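6-phospho-beta-glucosidase BglT (PDB 1UP7) hydrolyses cellobiose 6'-phosphate to glucose 6-phosphate and glucose, using bound NAD and a manganese ion, as a family 4 glycosidase. Local coordinates at residues Val77-Arg82 / Glu123-Thr128; Gln104-Val109 / Leu192-Phe197; Asp127-Arg130 / Asn134-Ile137; Arg245-Glu250 / Leu358-Ala363. All coordinates share one frame; numbering follows the deposited sequence.

Contact 1: residues Val77-Arg82 / Glu123-Thr128. With NAD (nicotinamide-adenine-dinucleotide), chain I.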
# COMPACT_ATOMS: atom_id res chain seq x y z
N VAL A 77 -32.83 0.76 8.59
CA VAL A 77 -33.25 2.16 8.60
C VAL A 77 -32.92 2.82 7.26
O VAL A 77 -31.75 2.85 6.83
CB VAL A 77 -32.64 2.95 9.82
CG1 VAL A 77 -33.07 4.41 9.83
CG2 VAL A 77 -33.08 2.27 11.15
N ILE A 78 -33.95 3.38 6.62
CA ILE A 78 -33.78 4.01 5.32
C ILE A 78 -33.75 5.51 5.48
O ILE A 78 -34.74 6.10 5.91
CB ILE A 78 -34.89 3.55 4.32
CG1 ILE A 78 -34.80 2.03 4.07
CG2 ILE A 78 -34.82 4.37 2.99
CD1 ILE A 78 -36.03 1.43 3.41
N PHE A 79 -32.60 6.12 5.13
CA PHE A 79 -32.48 7.58 5.09
C PHE A 79 -32.94 8.07 3.73
O PHE A 79 -32.30 7.79 2.71
CB PHE A 79 -31.03 8.05 5.28
CG PHE A 79 -30.57 8.03 6.70
CD1 PHE A 79 -31.38 7.51 7.72
CD2 PHE A 79 -29.30 8.49 7.01
CE1 PHE A 79 -30.93 7.47 9.04
CE2 PHE A 79 -28.83 8.48 8.34
CZ PHE A 79 -29.66 7.97 9.35
N GLN A 80 -34.01 8.86 3.73
CA GLN A 80 -34.63 9.31 2.49
C GLN A 80 -35.20 10.73 2.70
O GLN A 80 -36.13 11.17 2.02
CB GLN A 80 -35.64 8.23 2.08
CG GLN A 80 -36.97 8.68 1.78
CD GLN A 80 -38.00 7.57 1.70
OE1 GLN A 80 -37.70 6.45 1.35
NE2 GLN A 80 -39.25 7.93 1.93
N PHE A 81 -34.61 11.44 3.64
CA PHE A 81 -34.97 12.83 3.95
C PHE A 81 -34.07 13.84 3.23
O PHE A 81 -32.94 13.55 2.91
CB PHE A 81 -34.92 13.08 5.47
CG PHE A 81 -33.61 12.75 6.10
CD1 PHE A 81 -33.33 11.45 6.52
CD2 PHE A 81 -32.63 13.75 6.27
CE1 PHE A 81 -32.10 11.15 7.11
CE2 PHE A 81 -31.40 13.45 6.85
CZ PHE A 81 -31.13 12.14 7.26
N ARG A 82 -34.60 15.02 2.98
CA ARG A 82 -33.82 16.08 2.37
C ARG A 82 -33.55 17.17 3.40
O ARG A 82 -34.45 17.93 3.72
CB ARG A 82 -34.58 16.66 1.18
CG ARG A 82 -33.81 17.65 0.32
CD ARG A 82 -34.67 18.30 -0.77
NE ARG A 82 -35.15 17.33 -1.73
CZ ARG A 82 -34.42 16.85 -2.74
NH1 ARG A 82 -33.16 17.26 -2.93
NH2 ARG A 82 -34.95 15.96 -3.56
N GLU A 123 -25.20 12.93 11.76
CA GLU A 123 -24.42 12.71 12.96
C GLU A 123 -25.32 12.32 14.11
O GLU A 123 -25.08 11.32 14.80
CB GLU A 123 -23.61 13.96 13.34
CG GLU A 123 -22.13 13.68 13.39
CD GLU A 123 -21.28 14.88 13.73
OE1 GLU A 123 -21.66 16.01 13.35
OE2 GLU A 123 -20.23 14.65 14.40
N GLU A 124 -26.39 13.09 14.29
CA GLU A 124 -27.36 12.86 15.35
C GLU A 124 -28.09 11.53 15.14
O GLU A 124 -28.20 10.72 16.08
CB GLU A 124 -28.34 14.05 15.41
CG GLU A 124 -29.05 14.22 16.76
CD GLU A 124 -30.43 14.91 16.61
OE1 GLU A 124 -30.51 16.19 16.66
OE2 GLU A 124 -31.44 14.17 16.44
N TYR A 125 -28.54 11.31 13.91
CA TYR A 125 -29.29 10.11 13.57
C TYR A 125 -28.45 8.82 13.70
O TYR A 125 -28.94 7.84 14.29
CB TYR A 125 -29.91 10.26 12.16
CG TYR A 125 -31.13 11.18 12.07
CD1 TYR A 125 -31.75 11.73 13.23
CD2 TYR A 125 -31.68 11.49 10.82
CE1 TYR A 125 -32.89 12.54 13.14
CE2 TYR A 125 -32.82 12.30 10.70
CZ TYR A 125 -33.41 12.83 11.86
OH TYR A 125 -34.52 13.62 11.71
N VAL A 126 -27.22 8.80 13.18
CA VAL A 126 -26.35 7.63 13.28
C VAL A 126 -26.04 7.37 14.76
O VAL A 126 -26.02 6.23 15.21
CB VAL A 126 -25.05 7.81 12.45
CG1 VAL A 126 -23.98 6.80 12.88
CG2 VAL A 126 -25.36 7.77 10.91
N ASP A 127 -25.81 8.43 15.53
CA ASP A 127 -25.55 8.25 16.95
C ASP A 127 -26.72 7.57 17.68
O ASP A 127 -26.52 6.65 18.48
CB ASP A 127 -25.13 9.54 17.66
CG ASP A 127 -24.56 9.27 19.05
OD1 ASP A 127 -23.45 8.69 19.14
OD2 ASP A 127 -25.16 9.57 20.10
N THR A 128 -27.94 7.98 17.38
CA THR A 128 -29.11 7.36 17.97
C THR A 128 -29.27 5.89 17.54
O THR A 128 -29.59 5.02 18.37
CB THR A 128 -30.41 8.16 17.63
OG1 THR A 128 -30.29 9.47 18.16
CG2 THR A 128 -31.62 7.63 18.37
PA NAD I . -38.17 15.65 -0.23
O1A NAD I . -38.00 17.11 -0.23
O2A NAD I . -39.58 15.13 -0.58
O5B NAD I . -37.75 15.20 1.27
C5B NAD I . -38.20 13.97 1.78
C4B NAD I . -38.80 14.17 3.17
O4B NAD I . -37.78 14.44 4.12
C3B NAD I . -39.80 15.32 3.29
O3B NAD I . -41.06 14.77 3.63
C2B NAD I . -39.25 16.20 4.41
O2B NAD I . -40.27 16.70 5.25
C1B NAD I . -38.40 15.20 5.16
N9A NAD I . -37.35 15.78 6.00
C8A NAD I . -36.58 16.91 5.81
N7A NAD I . -35.73 16.98 6.86
C5A NAD I . -35.89 15.91 7.66
C6A NAD I . -35.30 15.51 8.85
N6A NAD I . -34.33 16.21 9.43
N1A NAD I . -35.73 14.33 9.46
C2A NAD I . -36.76 13.59 8.89
N3A NAD I . -37.35 14.02 7.73
C4A NAD I . -36.92 15.16 7.14
O3 NAD I . -37.08 15.09 -1.28
PN NAD I . -37.05 13.68 -2.04
O1N NAD I . -37.08 14.07 -3.47
O2N NAD I . -38.01 12.72 -1.53
O5D NAD I . -35.63 13.06 -1.66
C5D NAD I . -35.11 12.99 -0.35
C4D NAD I . -33.59 12.76 -0.45
O4D NAD I . -33.26 11.54 -1.12
C3D NAD I . -32.90 13.86 -1.25
O3D NAD I . -31.71 14.12 -0.57
C2D NAD I . -32.62 13.24 -2.61
O2D NAD I . -31.49 13.75 -3.29
C1D NAD I . -32.52 11.75 -2.32
N1N NAD I . -33.27 10.99 -3.32
C2N NAD I . -34.19 10.11 -2.81
C3N NAD I . -34.97 9.32 -3.62
C7N NAD I . -35.97 8.39 -2.99
O7N NAD I . -36.14 7.05 -3.41
N7N NAD I . -36.71 8.86 -1.97
C4N NAD I . -34.79 9.46 -5.00
C5N NAD I . -33.85 10.35 -5.55
C6N NAD I . -33.09 11.13 -4.68
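Tyr125, on helix 109-131, reaches past Phe79 at the end of strand 76-79 and Phe81 in the loop after it to touch the adenine of NAD. Followed outward, its CB packs against Phe79, 3.6 Å from CZ of that ring. CG stands anti to the carbonyl carbon (chi1 -74°), which sends the ring toward the loop that follows the strand. There the CD2 and CE2 edge meets a face of Phe81, with Tyr125 CD2 3.7 Å from Phe81 CZ, and the two rings form an offset edge-to-face pair with planes at 84°. At the tip, OH donates a hydrogen bond of 2.7 Å to NAD N1A. Phe79 also turns its CE2 toward CG2 of Val126, a looser contact, and takes CE1 of Phe81 over one of its own faces. On its cofactor side, Phe81 sets CB 3.3 Å from C4A of the adenine. Arg82 then holds the pyrophosphate: NE donates to the bridging O3 and to O1A, NH2 donates to O1N at 2.8 Å, and C3D of the nicotinamide ribose lies over the middle of the guanidinium face. Arg82 NH1 turns instead to a salt bridge with Glu105. In this Rossmann-type domain the loop after strand 76-79 thus packs Phe81 beside the adenine and sets Arg82 on the pyrophosphate, while the helix supplies Tyr125. The chemistry divides accordingly: the tyrosine proton reads a ring nitrogen of the adenine, while the arginine charge probably offsets the negative pyrophosphate.

Contact 2: residues Gln104-Val109 / Leu192-Phe197. With G6P (6-O-phosphono-alpha-D-glucopyranose), chain J; NAD (nicotinamide-adenine-dinucleotide), chain I.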
# COMPACT_ATOMS: atom_id res chain seq x y z
N GLN A 104 -26.05 22.70 -9.05
CA GLN A 104 -26.66 21.38 -9.18
C GLN A 104 -26.90 20.74 -7.80
O GLN A 104 -26.13 20.92 -6.86
CB GLN A 104 -25.79 20.50 -10.08
CG GLN A 104 -26.59 19.47 -10.93
CD GLN A 104 -26.88 18.21 -10.10
OE1 GLN A 104 -26.12 17.86 -9.17
NE2 GLN A 104 -27.98 17.56 -10.40
N GLU A 105 -27.98 20.00 -7.69
CA GLU A 105 -28.36 19.35 -6.42
C GLU A 105 -27.22 18.59 -5.69
O GLU A 105 -27.07 18.75 -4.45
CB GLU A 105 -29.59 18.43 -6.66
CG GLU A 105 -30.00 17.64 -5.41
CD GLU A 105 -30.81 16.38 -5.70
OE1 GLU A 105 -30.55 15.67 -6.72
OE2 GLU A 105 -31.72 16.08 -4.89
N THR A 106 -26.43 17.79 -6.42
CA THR A 106 -25.44 16.88 -5.82
C THR A 106 -24.01 17.14 -6.24
O THR A 106 -23.10 16.61 -5.64
CB THR A 106 -25.80 15.40 -6.13
OG1 THR A 106 -25.64 15.13 -7.55
CG2 THR A 106 -27.30 15.15 -5.95
N THR A 107 -23.81 17.92 -7.29
CA THR A 107 -22.52 18.04 -7.94
C THR A 107 -21.94 19.43 -7.77
O THR A 107 -22.56 20.39 -8.16
CB THR A 107 -22.68 17.78 -9.45
OG1 THR A 107 -23.32 16.51 -9.65
CG2 THR A 107 -21.30 17.65 -10.09
N GLY A 108 -20.71 19.52 -7.28
CA GLY A 108 -20.03 20.80 -7.21
C GLY A 108 -20.51 21.58 -6.01
O GLY A 108 -20.87 21.00 -4.97
N VAL A 109 -20.57 22.89 -6.16
CA VAL A 109 -20.84 23.81 -5.03
C VAL A 109 -22.18 23.50 -4.34
O VAL A 109 -22.26 23.51 -3.12
CB VAL A 109 -20.75 25.30 -5.46
CG1 VAL A 109 -21.15 26.30 -4.28
CG2 VAL A 109 -19.35 25.63 -5.97
N LEU A 192 -17.15 7.25 -7.87
CA LEU A 192 -17.87 7.81 -6.76
C LEU A 192 -19.32 7.90 -7.21
O LEU A 192 -19.62 7.93 -8.39
CB LEU A 192 -17.31 9.19 -6.46
CG LEU A 192 -16.22 9.35 -5.39
CD1 LEU A 192 -15.34 8.13 -5.11
CD2 LEU A 192 -15.40 10.60 -5.62
N ASN A 193 -20.22 7.91 -6.25
CA ASN A 193 -21.60 8.27 -6.49
C ASN A 193 -21.75 9.53 -7.37
O ASN A 193 -21.17 10.56 -7.07
CB ASN A 193 -22.27 8.46 -5.13
CG ASN A 193 -23.78 8.66 -5.22
OD1 ASN A 193 -24.30 9.60 -4.63
ND2 ASN A 193 -24.48 7.80 -5.96
N HIS A 194 -22.48 9.43 -8.47
CA HIS A 194 -22.54 10.51 -9.47
C HIS A 194 -21.24 10.82 -10.17
O HIS A 194 -21.12 11.90 -10.75
CB HIS A 194 -23.08 11.80 -8.85
CG HIS A 194 -24.45 11.63 -8.31
ND1 HIS A 194 -24.80 11.97 -7.02
CD2 HIS A 194 -25.55 11.04 -8.85
CE1 HIS A 194 -26.07 11.66 -6.81
NE2 HIS A 194 -26.54 11.08 -7.91
N LEU A 195 -20.30 9.88 -10.15
CA LEU A 195 -18.98 10.06 -10.71
C LEU A 195 -18.39 8.68 -10.94
O LEU A 195 -17.36 8.30 -10.38
CB LEU A 195 -18.13 10.87 -9.74
CG LEU A 195 -16.91 11.56 -10.31
CD1 LEU A 195 -17.25 12.90 -10.92
CD2 LEU A 195 -15.86 11.71 -9.25
N SER A 196 -19.09 7.90 -11.75
CA SER A 196 -18.82 6.50 -11.90
C SER A 196 -18.64 6.14 -13.36
O SER A 196 -19.07 6.90 -14.25
CB SER A 196 -19.97 5.68 -11.27
OG SER A 196 -21.20 5.92 -11.96
N PHE A 197 -18.01 4.98 -13.58
CA PHE A 197 -17.50 4.59 -14.88
C PHE A 197 -17.76 3.11 -15.05
O PHE A 197 -17.61 2.33 -14.11
CB PHE A 197 -16.01 4.95 -14.98
CG PHE A 197 -15.72 6.40 -14.70
CD1 PHE A 197 -15.57 6.86 -13.38
CD2 PHE A 197 -15.65 7.31 -15.75
CE1 PHE A 197 -15.34 8.19 -13.11
CE2 PHE A 197 -15.40 8.64 -15.50
CZ PHE A 197 -15.24 9.09 -14.18
C1 G6P J . -31.10 10.91 -10.65
C2 G6P J . -29.98 10.80 -9.58
C3 G6P J . -30.56 11.08 -8.19
C4 G6P J . -31.10 12.50 -8.20
C5 G6P J . -32.25 12.56 -9.23
C6 G6P J . -32.81 13.97 -9.32
O1 G6P J . -30.66 10.72 -12.00
O2 G6P J . -29.34 9.52 -9.55
O3 G6P J . -29.60 10.88 -7.14
O4 G6P J . -31.49 12.90 -6.89
O5 G6P J . -31.81 12.16 -10.55
O6 G6P J . -34.20 13.96 -9.63
P G6P J . -35.15 15.18 -9.20
O1P G6P J . -36.56 14.74 -9.51
O2P G6P J . -34.90 16.48 -9.95
O3P G6P J . -34.96 15.39 -7.73
PA NAD I . -38.17 15.65 -0.23
O1A NAD I . -38.00 17.11 -0.23
O2A NAD I . -39.58 15.13 -0.58
O5B NAD I . -37.75 15.20 1.27
C5B NAD I . -38.20 13.97 1.78
C4B NAD I . -38.80 14.17 3.17
O4B NAD I . -37.78 14.44 4.12
C3B NAD I . -39.80 15.32 3.29
O3B NAD I . -41.06 14.77 3.63
C2B NAD I . -39.25 16.20 4.41
O2B NAD I . -40.27 16.70 5.25
C1B NAD I . -38.40 15.20 5.16
N9A NAD I . -37.35 15.78 6.00
C8A NAD I . -36.58 16.91 5.81
N7A NAD I . -35.73 16.98 6.86
C5A NAD I . -35.89 15.91 7.66
C6A NAD I . -35.30 15.51 8.85
N6A NAD I . -34.33 16.21 9.43
N1A NAD I . -35.73 14.33 9.46
C2A NAD I . -36.76 13.59 8.89
N3A NAD I . -37.35 14.02 7.73
C4A NAD I . -36.92 15.16 7.14
O3 NAD I . -37.08 15.09 -1.28
PN NAD I . -37.05 13.68 -2.04
O1N NAD I . -37.08 14.07 -3.47
O2N NAD I . -38.01 12.72 -1.53
O5D NAD I . -35.63 13.06 -1.66
C5D NAD I . -35.11 12.99 -0.35
C4D NAD I . -33.59 12.76 -0.45
O4D NAD I . -33.26 11.54 -1.12
C3D NAD I . -32.90 13.86 -1.25
O3D NAD I . -31.71 14.12 -0.57
C2D NAD I . -32.62 13.24 -2.61
O2D NAD I . -31.49 13.75 -3.29
C1D NAD I . -32.52 11.75 -2.32
N1N NAD I . -33.27 10.99 -3.32
C2N NAD I . -34.19 10.11 -2.81
C3N NAD I . -34.97 9.32 -3.62
C7N NAD I . -35.97 8.39 -2.99
O7N NAD I . -36.14 7.05 -3.41
N7N NAD I . -36.71 8.86 -1.97
C4N NAD I . -34.79 9.46 -5.00
C5N NAD I . -33.85 10.35 -5.55
C6N NAD I . -33.09 11.13 -4.68
O HOH W 1 -21.31 14.46 -9.87
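The sugar end of the active site is where the loop 104-109 of the nucleotide-binding domain meets the type II turn Leu192-Leu195 that leads into strand 195-203. Thr106 lies over one face of the His194 imidazole, its OG1 3.3 Å from ND1 and displaced toward the ring's rim, and the two side chains cross at about a right angle. Thr106 OG1 itself donates to Gln104 OE1, in the carbonyl plane and on a lone pair, while Thr106 N reaches the same oxygen at 2.8 Å from above that plane; this double grip fixes the threonine. Farther along, a water links Thr107 OG1 to the backbone, donating to His194 O at 2.7 Å. At its far edge His194 NE2 hydrogen-bonds to O3 of glucose 6-phosphate over 3.2 Å. Glu105, extended with CG anti to its backbone N (chi1 176°), divides its carboxylate, OE1 accepting from O4 of the sugar and OE2 from O2D of NAD. His194 and nearby Cys164 are residues of the manganese site, and the ring of Tyr243, the proton acceptor, meets the imidazole. The contact therefore brings a metal-site histidine and a carboxylate shared by cofactor and sugar to adjoining hydroxyls, O3 and O4, of the bound glucose 6-phosphate.

Contact 3: residues Asp127-Arg130 / Asn134-Ile137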
# COMPACT_ATOMS: atom_id res chain seq x y z
N ASP A 127 -25.81 8.43 15.53
CA ASP A 127 -25.55 8.25 16.95
C ASP A 127 -26.72 7.57 17.68
O ASP A 127 -26.52 6.65 18.48
CB ASP A 127 -25.13 9.54 17.66
CG ASP A 127 -24.56 9.27 19.05
OD1 ASP A 127 -23.45 8.69 19.14
OD2 ASP A 127 -25.16 9.57 20.10
N THR A 128 -27.94 7.98 17.38
CA THR A 128 -29.11 7.36 17.97
C THR A 128 -29.27 5.89 17.54
O THR A 128 -29.59 5.02 18.37
CB THR A 128 -30.41 8.16 17.63
OG1 THR A 128 -30.29 9.47 18.16
CG2 THR A 128 -31.62 7.63 18.37
N VAL A 129 -29.07 5.61 16.24
CA VAL A 129 -29.18 4.24 15.74
C VAL A 129 -28.15 3.35 16.44
O VAL A 129 -28.49 2.30 16.99
CB VAL A 129 -29.03 4.18 14.19
CG1 VAL A 129 -28.82 2.74 13.70
CG2 VAL A 129 -30.23 4.85 13.50
N ARG A 130 -26.90 3.78 16.44
CA ARG A 130 -25.82 3.04 17.07
C ARG A 130 -26.07 2.75 18.57
O ARG A 130 -25.72 1.70 19.07
CB ARG A 130 -24.48 3.73 16.77
CG ARG A 130 -23.59 4.14 17.91
CD ARG A 130 -22.45 5.12 17.48
NE ARG A 130 -21.39 4.38 16.78
CZ ARG A 130 -20.61 4.86 15.83
NH1 ARG A 130 -20.70 6.12 15.44
NH2 ARG A 130 -19.71 4.06 15.27
N ASN A 134 -28.65 -0.58 16.56
CA ASN A 134 -27.54 -0.93 15.68
C ASN A 134 -28.03 -1.52 14.32
O ASN A 134 -27.50 -2.53 13.84
CB ASN A 134 -26.57 -1.87 16.40
CG ASN A 134 -25.15 -1.39 16.31
OD1 ASN A 134 -24.41 -1.80 15.40
ND2 ASN A 134 -24.76 -0.44 17.20
N ALA A 135 -29.06 -0.91 13.76
CA ALA A 135 -29.62 -1.31 12.47
C ALA A 135 -28.64 -1.03 11.34
O ALA A 135 -27.72 -0.21 11.49
CB ALA A 135 -30.89 -0.55 12.23
N THR A 136 -28.86 -1.69 10.21
CA THR A 136 -28.21 -1.32 8.97
C THR A 136 -28.92 -0.10 8.43
O THR A 136 -30.14 -0.10 8.27
CB THR A 136 -28.29 -2.46 7.97
OG1 THR A 136 -27.42 -3.50 8.42
CG2 THR A 136 -27.72 -2.03 6.61
N ILE A 137 -28.16 0.94 8.14
CA ILE A 137 -28.75 2.11 7.51
C ILE A 137 -28.55 2.04 6.01
O ILE A 137 -27.44 1.86 5.55
CB ILE A 137 -28.19 3.43 8.08
CG1 ILE A 137 -28.46 3.54 9.57
CG2 ILE A 137 -28.82 4.63 7.36
CD1 ILE A 137 -27.48 4.45 10.34
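Val129, near the end of helix 109-131, points its side chain at the returning chain, where it meets Ala135 and Ile137, whereas Asn134 starts away from the helix and folds its amide back over the last turn to Arg130. With CG1 anti to the backbone N (chi1 167°), Val129 directs that methyl at the incoming chain, where it lies 4.2 Å from Ala135 CB and 4.0 Å from Ile137 CD1. Ile137 points toward the helix and sends CD1 to meet both CG1 and CB of the valine, whereas Ala135 offers its methyl from the flank. The amide of Asn134 swings round so that ND2 donates to Arg130 O at 3.0 Å. That bond falls on a lone pair in the carbonyl plane, with the acceptor close to the plane of the amide as well. One residue earlier in the helix, Val129 O receives the backbone N of Asn134 at 2.9 Å, so two successive helix carbonyls are both used by Asn134. An alanine at Asn134 would keep the backbone bond, but Arg130 O would probably lose its side-chain donor. The guanidinium of Arg130 points elsewhere, to the carbonyl of Leu155. In the fold this is the tight return from a helix into the next strand of a parallel sheet: strand 136-139 runs between strands 76-79 and 160-162, Ile137 also packs on Phe79 and Phe160, and helix 67-71 adjoins Val129 through Phe67 and Val71.

Contact 4: residues Arg245-Glu250 / Leu358-Ala363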
# COMPACT_ATOMS: atom_id res chain seq x y z
N ARG A 245 -21.19 14.98 -17.31
CA ARG A 245 -21.46 16.08 -18.23
C ARG A 245 -21.11 17.42 -17.58
O ARG A 245 -20.68 18.34 -18.27
CB ARG A 245 -22.93 16.14 -18.62
CG ARG A 245 -23.33 15.28 -19.80
CD ARG A 245 -24.88 15.28 -20.00
NE ARG A 245 -25.49 15.33 -18.66
CZ ARG A 245 -26.73 15.70 -18.38
NH1 ARG A 245 -27.55 16.10 -19.35
NH2 ARG A 245 -27.16 15.68 -17.10
N TYR A 246 -21.31 17.53 -16.27
CA TYR A 246 -21.07 18.78 -15.54
C TYR A 246 -19.61 19.12 -15.46
O TYR A 246 -19.27 20.29 -15.40
CB TYR A 246 -21.67 18.77 -14.11
CG TYR A 246 -23.18 18.63 -14.12
CD1 TYR A 246 -24.00 19.69 -14.46
CD2 TYR A 246 -23.78 17.40 -13.80
CE1 TYR A 246 -25.39 19.55 -14.50
CE2 TYR A 246 -25.16 17.25 -13.83
CZ TYR A 246 -25.96 18.32 -14.20
OH TYR A 246 -27.33 18.16 -14.23
N TYR A 247 -18.77 18.09 -15.47
CA TYR A 247 -17.33 18.24 -15.50
C TYR A 247 -16.81 18.43 -16.90
O TYR A 247 -16.10 19.40 -17.12
CB TYR A 247 -16.69 17.02 -14.88
CG TYR A 247 -16.96 16.89 -13.42
CD1 TYR A 247 -18.14 16.29 -12.97
CD2 TYR A 247 -16.05 17.34 -12.49
CE1 TYR A 247 -18.40 16.15 -11.64
CE2 TYR A 247 -16.28 17.18 -11.12
CZ TYR A 247 -17.46 16.59 -10.71
OH TYR A 247 -17.73 16.42 -9.39
N LEU A 248 -17.20 17.57 -17.84
CA LEU A 248 -16.57 17.51 -19.16
C LEU A 248 -17.28 18.37 -20.21
O LEU A 248 -16.74 18.66 -21.28
CB LEU A 248 -16.48 16.06 -19.62
CG LEU A 248 -15.48 15.25 -18.82
CD1 LEU A 248 -15.95 13.84 -18.94
CD2 LEU A 248 -14.02 15.43 -19.32
N MET A 249 -18.51 18.77 -19.87
CA MET A 249 -19.35 19.66 -20.69
C MET A 249 -19.80 20.89 -19.87
O MET A 249 -20.95 21.35 -20.00
CB MET A 249 -20.58 18.91 -21.22
CG MET A 249 -20.27 17.81 -22.20
SD MET A 249 -21.72 16.83 -22.65
CE MET A 249 -22.61 17.93 -23.39
N GLU A 250 -18.88 21.43 -19.07
CA GLU A 250 -19.22 22.48 -18.12
C GLU A 250 -19.86 23.70 -18.77
O GLU A 250 -20.95 24.09 -18.33
CB GLU A 250 -18.02 22.94 -17.29
CG GLU A 250 -18.42 23.81 -16.13
CD GLU A 250 -17.23 24.29 -15.29
OE1 GLU A 250 -16.10 23.78 -15.45
OE2 GLU A 250 -17.44 25.20 -14.49
N LEU A 358 -9.60 7.72 -12.62
CA LEU A 358 -8.89 8.09 -11.38
C LEU A 358 -8.69 9.62 -11.27
O LEU A 358 -8.76 10.16 -10.18
CB LEU A 358 -7.57 7.34 -11.26
CG LEU A 358 -7.65 6.03 -10.47
CD1 LEU A 358 -8.78 5.11 -10.95
CD2 LEU A 358 -6.31 5.29 -10.42
N SER A 359 -8.47 10.32 -12.39
CA SER A 359 -8.27 11.76 -12.33
C SER A 359 -9.47 12.40 -11.64
O SER A 359 -9.29 13.28 -10.77
CB SER A 359 -8.06 12.38 -13.70
OG SER A 359 -9.22 12.25 -14.53
N PHE A 360 -10.68 11.96 -11.98
CA PHE A 360 -11.86 12.50 -11.29
C PHE A 360 -12.03 11.96 -9.87
O PHE A 360 -12.27 12.73 -8.97
CB PHE A 360 -13.15 12.27 -12.09
CG PHE A 360 -13.14 12.94 -13.44
CD1 PHE A 360 -13.41 14.31 -13.55
CD2 PHE A 360 -12.87 12.21 -14.58
CE1 PHE A 360 -13.39 14.93 -14.80
CE2 PHE A 360 -12.86 12.81 -15.83
CZ PHE A 360 -13.11 14.17 -15.93
N ILE A 361 -11.90 10.64 -9.69
CA ILE A 361 -12.16 10.06 -8.39
C ILE A 361 -11.26 10.64 -7.30
O ILE A 361 -11.75 10.98 -6.20
CB ILE A 361 -12.03 8.52 -8.44
CG1 ILE A 361 -13.05 7.89 -9.44
CG2 ILE A 361 -12.11 7.93 -7.03
CD1 ILE A 361 -12.76 6.41 -9.75
N HIS A 362 -9.95 10.73 -7.58
CA HIS A 362 -9.00 11.26 -6.61
C HIS A 362 -9.39 12.71 -6.25
O HIS A 362 -9.49 13.06 -5.09
CB HIS A 362 -7.57 11.24 -7.17
CG HIS A 362 -6.87 9.92 -7.08
ND1 HIS A 362 -6.71 9.24 -5.89
CD2 HIS A 362 -6.23 9.19 -8.03
CE1 HIS A 362 -6.02 8.13 -6.11
NE2 HIS A 362 -5.70 8.09 -7.40
N ALA A 363 -9.60 13.56 -7.26
CA ALA A 363 -9.83 14.98 -7.00
C ALA A 363 -11.10 15.20 -6.15
O ALA A 363 -11.12 15.97 -5.18
CB ALA A 363 -9.92 15.81 -8.35
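Phe360 and Tyr247 both carry CG anti to the carbonyl carbon (chi1 -61° and -67°), and these torsions bring the two rings together between helix 355-376 and the short helix 245-248. The side chains run antiparallel past one another, and their rings form an offset edge-to-face pair: the edge of Phe360 is turned to the face of Tyr247, with centroids 5.8 Å apart and planes at 75°. Phe360 CD1 comes 4.2 Å from Tyr247 CD2, and the next atom along the rim, CE1, meets Tyr247 CB at 3.9 Å. The far end of the phenylalanine ring is taken by Leu248, whose CD2 sits at the edge, near the ring plane, 3.7 Å from Phe360 CZ; its CG backs the same carbon at 3.9 Å. Phe360 thus reaches two consecutive residues of the short helix with one side of its rim and its tip. A serine in place of Phe360 would probably open a gap between the two helices, leaving the Tyr247 face without its edge partner and Leu248 CD2 without the ring it packs on. Strand 195-203 adds Leu195 against both Tyr247 and Phe360, and Phe356 pairs edge-to-face with Phe360. Leu248 also packs on Val396 of a second subunit, while His362, farther along the same helix as Phe360, stacks on His362 of that subunit. The arrangement is apolar helix-helix packing in the C-terminal domain of a family 4 glycosidase: it joins the short helix that follows the catalytic Tyr243 to helix 355-376, beside a subunit interface.

From the N terminus, strand 76-79 opens contact 1, which helix 109-131 closes after some forty residues. Contact 2 begins inside that loop, at 104-109, and closes only at 192-197, so the two cross; Arg82 and Glu105 join them by a salt bridge, and both touch NAD. Contact 3 starts on the helix residues that end contact 1, turns directly into the neighbouring strand 136-139, and is nested within the loop of contact 2. Contact 4 follows in series, closing a long loop within the C-terminal domain. Contacts 1 and 3 fasten helix 109-131 to two neighbouring strands of the nucleotide-binding sheet, contact 2 joins a loop of that domain to the C-terminal domain, and Tyr246 and Tyr247 of contact 4 pack against contact 2.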